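Local coordinates for protein probable hydrolase (Pseudomonas aeruginosa, PDB 7AL6) that is of unknown function but has the alpha/beta-hydrolase fold and is probably a hydrolase, perhaps a lipolytic one, at residues A[7-19]-A[81-93]. Sequence-based numbering, arbitrary orientation.
Sequences EVRISLPHIELAA and ALDVLMVAEQLGW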
loop_
_atom_site.group_PDB
_atom_site.type_symbol
_atom_site.label_atom_id
_atom_site.label_comp_id
_atom_site.label_asym_id
_atom_site.label_seq_id
_atom_site.Cartn_x
_atom_site.Cartn_y
_atom_site.Cartn_z
ATOM N N GLU A 7 21.841 -14.456 -0.476
ATOM C CA GLU A 7 20.578 -13.955 0.083
ATOM C C GLU A 7 20.107 -12.785 -0.770
ATOM O O GLU A 7 20.863 -11.857 -0.932
ATOM C CB GLU A 7 20.820 -13.631 1.548
ATOM C CG GLU A 7 19.589 -13.212 2.279
ATOM C CD GLU A 7 18.510 -14.270 2.407
ATOM O OE1 GLU A 7 17.371 -13.907 2.267
ATOM O OE2 GLU A 7 18.831 -15.413 2.614
ATOM N N VAL A 8 18.877 -12.826 -1.247
ATOM C CA VAL A 8 18.332 -11.775 -2.141
ATOM C C VAL A 8 16.852 -11.482 -1.882
ATOM O O VAL A 8 16.196 -12.247 -1.235
ATOM C CB VAL A 8 18.511 -12.199 -3.603
ATOM C CG1 VAL A 8 19.956 -12.448 -3.957
ATOM C CG2 VAL A 8 17.665 -13.411 -3.914
ATOM N N ARG A 9 16.413 -10.339 -2.377
ATOM C CA ARG A 9 15.015 -9.902 -2.455
ATOM C C ARG A 9 14.597 -10.199 -3.891
ATOM O O ARG A 9 15.402 -9.920 -4.771
ATOM C CB ARG A 9 14.846 -8.396 -2.290
ATOM C CG ARG A 9 15.329 -7.841 -0.972
ATOM C CD ARG A 9 14.648 -8.554 0.153
ATOM N NE ARG A 9 13.342 -8.054 0.508
ATOM C CZ ARG A 9 12.620 -8.550 1.499
ATOM N NH1 ARG A 9 13.085 -9.554 2.205
ATOM N NH2 ARG A 9 11.449 -8.044 1.787
ATOM N N ILE A 10 13.447 -10.809 -4.118
ATOM C CA ILE A 10 12.944 -11.053 -5.491
ATOM C C ILE A 10 11.736 -10.144 -5.643
ATOM O O ILE A 10 10.794 -10.302 -4.899
ATOM C CB ILE A 10 12.639 -12.533 -5.743
ATOM C CG1 ILE A 10 13.845 -13.412 -5.421
ATOM C CG2 ILE A 10 12.152 -12.727 -7.165
ATOM C CD1 ILE A 10 13.588 -14.876 -5.503
ATOM N N SER A 11 11.796 -9.227 -6.587
ATOM C CA SER A 11 10.754 -8.217 -6.766
ATOM C C SER A 11 9.709 -8.750 -7.733
ATOM O O SER A 11 10.001 -8.956 -8.919
ATOM C CB SER A 11 11.319 -6.907 -7.312
ATOM O OG SER A 11 12.090 -6.294 -6.304
ATOM N N LEU A 12 8.507 -8.975 -7.230
ATOM C CA LEU A 12 7.350 -9.278 -8.039
ATOM C C LEU A 12 6.509 -8.023 -8.195
ATOM O O LEU A 12 6.690 -7.045 -7.476
ATOM C CB LEU A 12 6.534 -10.395 -7.387
ATOM C CG LEU A 12 7.323 -11.642 -6.953
ATOM C CD1 LEU A 12 6.332 -12.750 -6.475
ATOM C CD2 LEU A 12 8.217 -12.177 -8.034
ATOM N N PRO A 13 5.576 -8.011 -9.146
ATOM C CA PRO A 13 4.771 -6.804 -9.355
ATOM C C PRO A 13 4.004 -6.395 -8.132
ATOM O O PRO A 13 3.864 -5.206 -7.855
ATOM C CB PRO A 13 3.831 -7.196 -10.519
ATOM C CG PRO A 13 4.573 -8.310 -11.253
ATOM C CD PRO A 13 5.382 -9.041 -10.188
ATOM N N HIS A 14 3.551 -7.345 -7.332
ATOM C CA HIS A 14 2.658 -7.038 -6.231
ATOM C C HIS A 14 3.259 -7.242 -4.852
ATOM O O HIS A 14 2.573 -6.983 -3.856
ATOM C CB HIS A 14 1.417 -7.945 -6.341
ATOM C CG HIS A 14 1.753 -9.406 -6.340
ATOM N ND1 HIS A 14 2.442 -10.012 -7.374
ATOM C CD2 HIS A 14 1.513 -10.382 -5.424
ATOM C CE1 HIS A 14 2.609 -11.295 -7.094
ATOM N NE2 HIS A 14 2.040 -11.546 -5.925
ATOM N N ILE A 15 4.418 -7.853 -4.758
ATOM C CA ILE A 15 5.035 -8.158 -3.446
ATOM C C ILE A 15 6.521 -8.385 -3.650
ATOM O O ILE A 15 6.915 -8.780 -4.719
ATOM C CB ILE A 15 4.358 -9.394 -2.824
ATOM C CG1 ILE A 15 4.614 -9.529 -1.326
ATOM C CG2 ILE A 15 4.766 -10.640 -3.571
ATOM C CD1 ILE A 15 3.741 -10.535 -0.628
ATOM N N GLU A 16 7.287 -8.210 -2.603
ATOM C CA GLU A 16 8.728 -8.457 -2.608
ATOM C C GLU A 16 8.983 -9.669 -1.715
ATOM O O GLU A 16 8.597 -9.618 -0.579
ATOM C CB GLU A 16 9.416 -7.210 -2.110
ATOM C CG GLU A 16 10.820 -7.124 -2.563
ATOM C CD GLU A 16 11.470 -5.879 -2.029
ATOM O OE1 GLU A 16 11.342 -4.850 -2.659
ATOM O OE2 GLU A 16 12.062 -5.984 -0.968
ATOM N N LEU A 17 9.639 -10.705 -2.205
ATOM C CA LEU A 17 9.883 -11.922 -1.414
ATOM C C LEU A 17 11.368 -12.064 -1.152
ATOM O O LEU A 17 12.143 -11.484 -1.859
ATOM C CB LEU A 17 9.386 -13.157 -2.162
ATOM C CG LEU A 17 7.916 -13.177 -2.534
ATOM C CD1 LEU A 17 7.599 -14.425 -3.314
ATOM C CD2 LEU A 17 7.043 -13.066 -1.309
ATOM N N ALA A 18 11.704 -12.774 -0.105
ATOM C CA ALA A 18 13.083 -13.107 0.204
ATOM C C ALA A 18 13.385 -14.541 -0.200
ATOM O O ALA A 18 12.507 -15.413 -0.159
ATOM C CB ALA A 18 13.352 -12.932 1.704
ATOM N N ALA A 19 14.646 -14.790 -0.553
ATOM C CA ALA A 19 15.081 -16.146 -0.875
ATOM C C ALA A 19 16.554 -16.335 -0.535
ATOM O O ALA A 19 17.355 -15.395 -0.608
ATOM C CB ALA A 19 14.905 -16.470 -2.347
ATOM N N ALA A 81 0.780 -20.131 -5.292
ATOM C CA ALA A 81 1.155 -20.685 -6.593
ATOM C C ALA A 81 1.482 -19.581 -7.573
ATOM O O ALA A 81 2.461 -19.667 -8.319
ATOM C CB ALA A 81 0.009 -21.546 -7.142
ATOM N N LEU A 82 0.638 -18.542 -7.619
ATOM C CA LEU A 82 0.936 -17.410 -8.488
ATOM C C LEU A 82 2.291 -16.793 -8.127
ATOM O O LEU A 82 3.107 -16.507 -9.016
ATOM C CB LEU A 82 -0.205 -16.384 -8.395
ATOM C CG LEU A 82 0.005 -15.109 -9.244
ATOM C CD1 LEU A 82 0.181 -15.434 -10.742
ATOM C CD2 LEU A 82 -1.088 -14.103 -9.055
ATOM N N ASP A 83 2.553 -16.580 -6.819
ATOM C CA ASP A 83 3.847 -16.009 -6.390
ATOM C C ASP A 83 5.031 -16.808 -6.933
ATOM O O ASP A 83 6.007 -16.243 -7.434
ATOM C CB ASP A 83 3.957 -15.950 -4.862
ATOM C CG ASP A 83 2.944 -15.009 -4.236
ATOM O OD1 ASP A 83 2.322 -14.188 -4.944
ATOM O OD2 ASP A 83 2.821 -15.062 -3.018
ATOM N N VAL A 84 4.962 -18.134 -6.815
ATOM C CA VAL A 84 6.064 -18.989 -7.257
ATOM C C VAL A 84 6.269 -18.857 -8.757
ATOM O O VAL A 84 7.395 -18.714 -9.240
ATOM C CB VAL A 84 5.779 -20.445 -6.838
ATOM C CG1 VAL A 84 6.825 -21.376 -7.395
ATOM C CG2 VAL A 84 5.759 -20.546 -5.298
ATOM N N LEU A 85 5.186 -18.828 -9.522
ATOM C CA LEU A 85 5.232 -18.666 -10.994
ATOM C C LEU A 85 5.900 -17.326 -11.338
ATOM O O LEU A 85 6.727 -17.286 -12.199
ATOM C CB LEU A 85 3.803 -18.737 -11.530
ATOM C CG LEU A 85 3.664 -18.611 -13.036
ATOM C CD1 LEU A 85 4.438 -19.692 -13.743
ATOM C CD2 LEU A 85 2.213 -18.648 -13.449
ATOM N N MET A 86 5.547 -16.269 -10.636
ATOM C CA MET A 86 6.123 -14.926 -10.851
ATOM C C MET A 86 7.594 -14.912 -10.430
ATOM O O MET A 86 8.334 -14.170 -11.014
ATOM C CB MET A 86 5.281 -13.860 -10.164
ATOM C CG MET A 86 3.958 -13.724 -10.855
ATOM S SD MET A 86 2.947 -12.417 -10.284
ATOM C CE MET A 86 2.342 -11.748 -11.820
ATOM N N VAL A 87 7.974 -15.671 -9.408
ATOM C CA VAL A 87 9.392 -15.763 -8.987
ATOM C C VAL A 87 10.181 -16.357 -10.154
ATOM O O VAL A 87 11.178 -15.794 -10.518
ATOM C CB VAL A 87 9.579 -16.599 -7.713
ATOM C CG1 VAL A 87 11.005 -17.085 -7.599
ATOM C CG2 VAL A 87 9.169 -15.844 -6.469
ATOM N N ALA A 88 9.694 -17.432 -10.754
ATOM C CA ALA A 88 10.352 -18.021 -11.923
ATOM C C ALA A 88 10.459 -17.020 -13.076
ATOM O O ALA A 88 11.524 -16.881 -13.683
ATOM C CB ALA A 88 9.602 -19.282 -12.390
ATOM N N GLU A 89 9.372 -16.293 -13.373
ATOM C CA GLU A 89 9.456 -15.241 -14.390
ATOM C C GLU A 89 10.555 -14.251 -14.067
ATOM O O GLU A 89 11.318 -13.848 -14.947
ATOM C CB GLU A 89 8.134 -14.490 -14.514
ATOM C CG GLU A 89 6.997 -15.380 -14.942
ATOM C CD GLU A 89 7.000 -15.598 -16.430
ATOM O OE1 GLU A 89 6.880 -14.597 -17.150
ATOM O OE2 GLU A 89 7.149 -16.756 -16.861
ATOM N N GLN A 90 10.621 -13.798 -12.796
ATOM C CA GLN A 90 11.585 -12.762 -12.439
ATOM C C GLN A 90 13.008 -13.285 -12.475
ATOM O O GLN A 90 13.944 -12.516 -12.715
ATOM C CB GLN A 90 11.218 -12.174 -11.066
ATOM C CG GLN A 90 12.107 -11.044 -10.594
ATOM C CD GLN A 90 11.995 -9.787 -11.467
ATOM O OE1 GLN A 90 11.099 -9.666 -12.268
ATOM N NE2 GLN A 90 12.920 -8.872 -11.296
ATOM N N LEU A 91 13.197 -14.582 -12.340
ATOM C CA LEU A 91 14.518 -15.179 -12.456
ATOM C C LEU A 91 14.864 -15.501 -13.906
ATOM O O LEU A 91 16.011 -15.848 -14.203
ATOM C CB LEU A 91 14.612 -16.484 -11.644
ATOM C CG LEU A 91 14.312 -16.430 -10.159
ATOM C CD1 LEU A 91 14.266 -17.834 -9.599
ATOM C CD2 LEU A 91 15.368 -15.624 -9.476
ATOM N N GLY A 92 13.910 -15.389 -14.801
ATOM C CA GLY A 92 14.150 -15.780 -16.176
ATOM C C GLY A 92 14.013 -17.258 -16.456
ATOM O O GLY A 92 14.549 -17.726 -17.458
ATOM N N TRP A 93 13.300 -18.004 -15.607
ATOM C CA TRP A 93 13.210 -19.464 -15.694
ATOM C C TRP A 93 11.945 -19.844 -16.465
ATOM O O TRP A 93 10.829 -19.710 -15.955
ATOM C CB TRP A 93 13.189 -20.091 -14.302
ATOM C CG TRP A 93 14.520 -20.072 -13.610
ATOM C CD1 TRP A 93 15.685 -19.540 -14.092
ATOM C CD2 TRP A 93 14.835 -20.639 -12.324
ATOM N NE1 TRP A 93 16.707 -19.731 -13.180
ATOM C CE2 TRP A 93 16.205 -20.402 -12.089
ATOM C CE3 TRP A 93 14.090 -21.318 -11.352
ATOM C CZ2 TRP A 93 16.845 -20.813 -10.926
ATOM C CZ3 TRP A 93 14.734 -21.736 -10.212
ATOM C CH2 TRP A 93 16.111 -21.502 -10.020
HETATM O O HOH W 1 14.165 -9.131 -8.293
#
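The N-terminal beta-hairpin at the edge of the central sheet lays I10, L12, H14 and L17 against D83, M86, V87 and Q90 of helix 77-91, with strand 7-11 running nearly perpendicular to helix 81-91. The one direct hydrogen bond between the segments joins the turn to the helix: H14 NE2 donates to D83 OD1 at 2.8 Å, nearly straight at 164°. The oxygen lies in the ring plane but is approached on its syn side, 30° out of the carboxylate plane. With chi1 at 58°, CG of H14 sits between its backbone N and carbonyl carbon, which turns the imidazole toward the helix. The other oxygen of D83 forms a salt bridge with R69, so both carboxylate oxygens have a partner and the group probably stays charged. M86 brings SD to the ring edge, 3.4 Å from H14 CE1, while its methyl continues to P13.

Such a hairpin extends the mixed sheet of an alpha/beta hydrolase, and here it also covers a helix packed on one face of that sheet. L12 sets its two methyls against the helix backbone, CD1 near D83 O and CD2 3.6 Å from M86 O, both touching M86 CB. V87 divides its branches, CG2 meeting L17 CD1 at 3.8 Å and CG1 meeting I10 CD1 at 4.0 Å. I10 CG2 rests on Q90 CG at 3.8 Å, the two side chains passing in opposite directions. A water accepts from S11 N at 2.9 Å and from Q90 NE2 at 3.3 Å, while S11 OG is hydrogen-bonded to E191 of the second subunit.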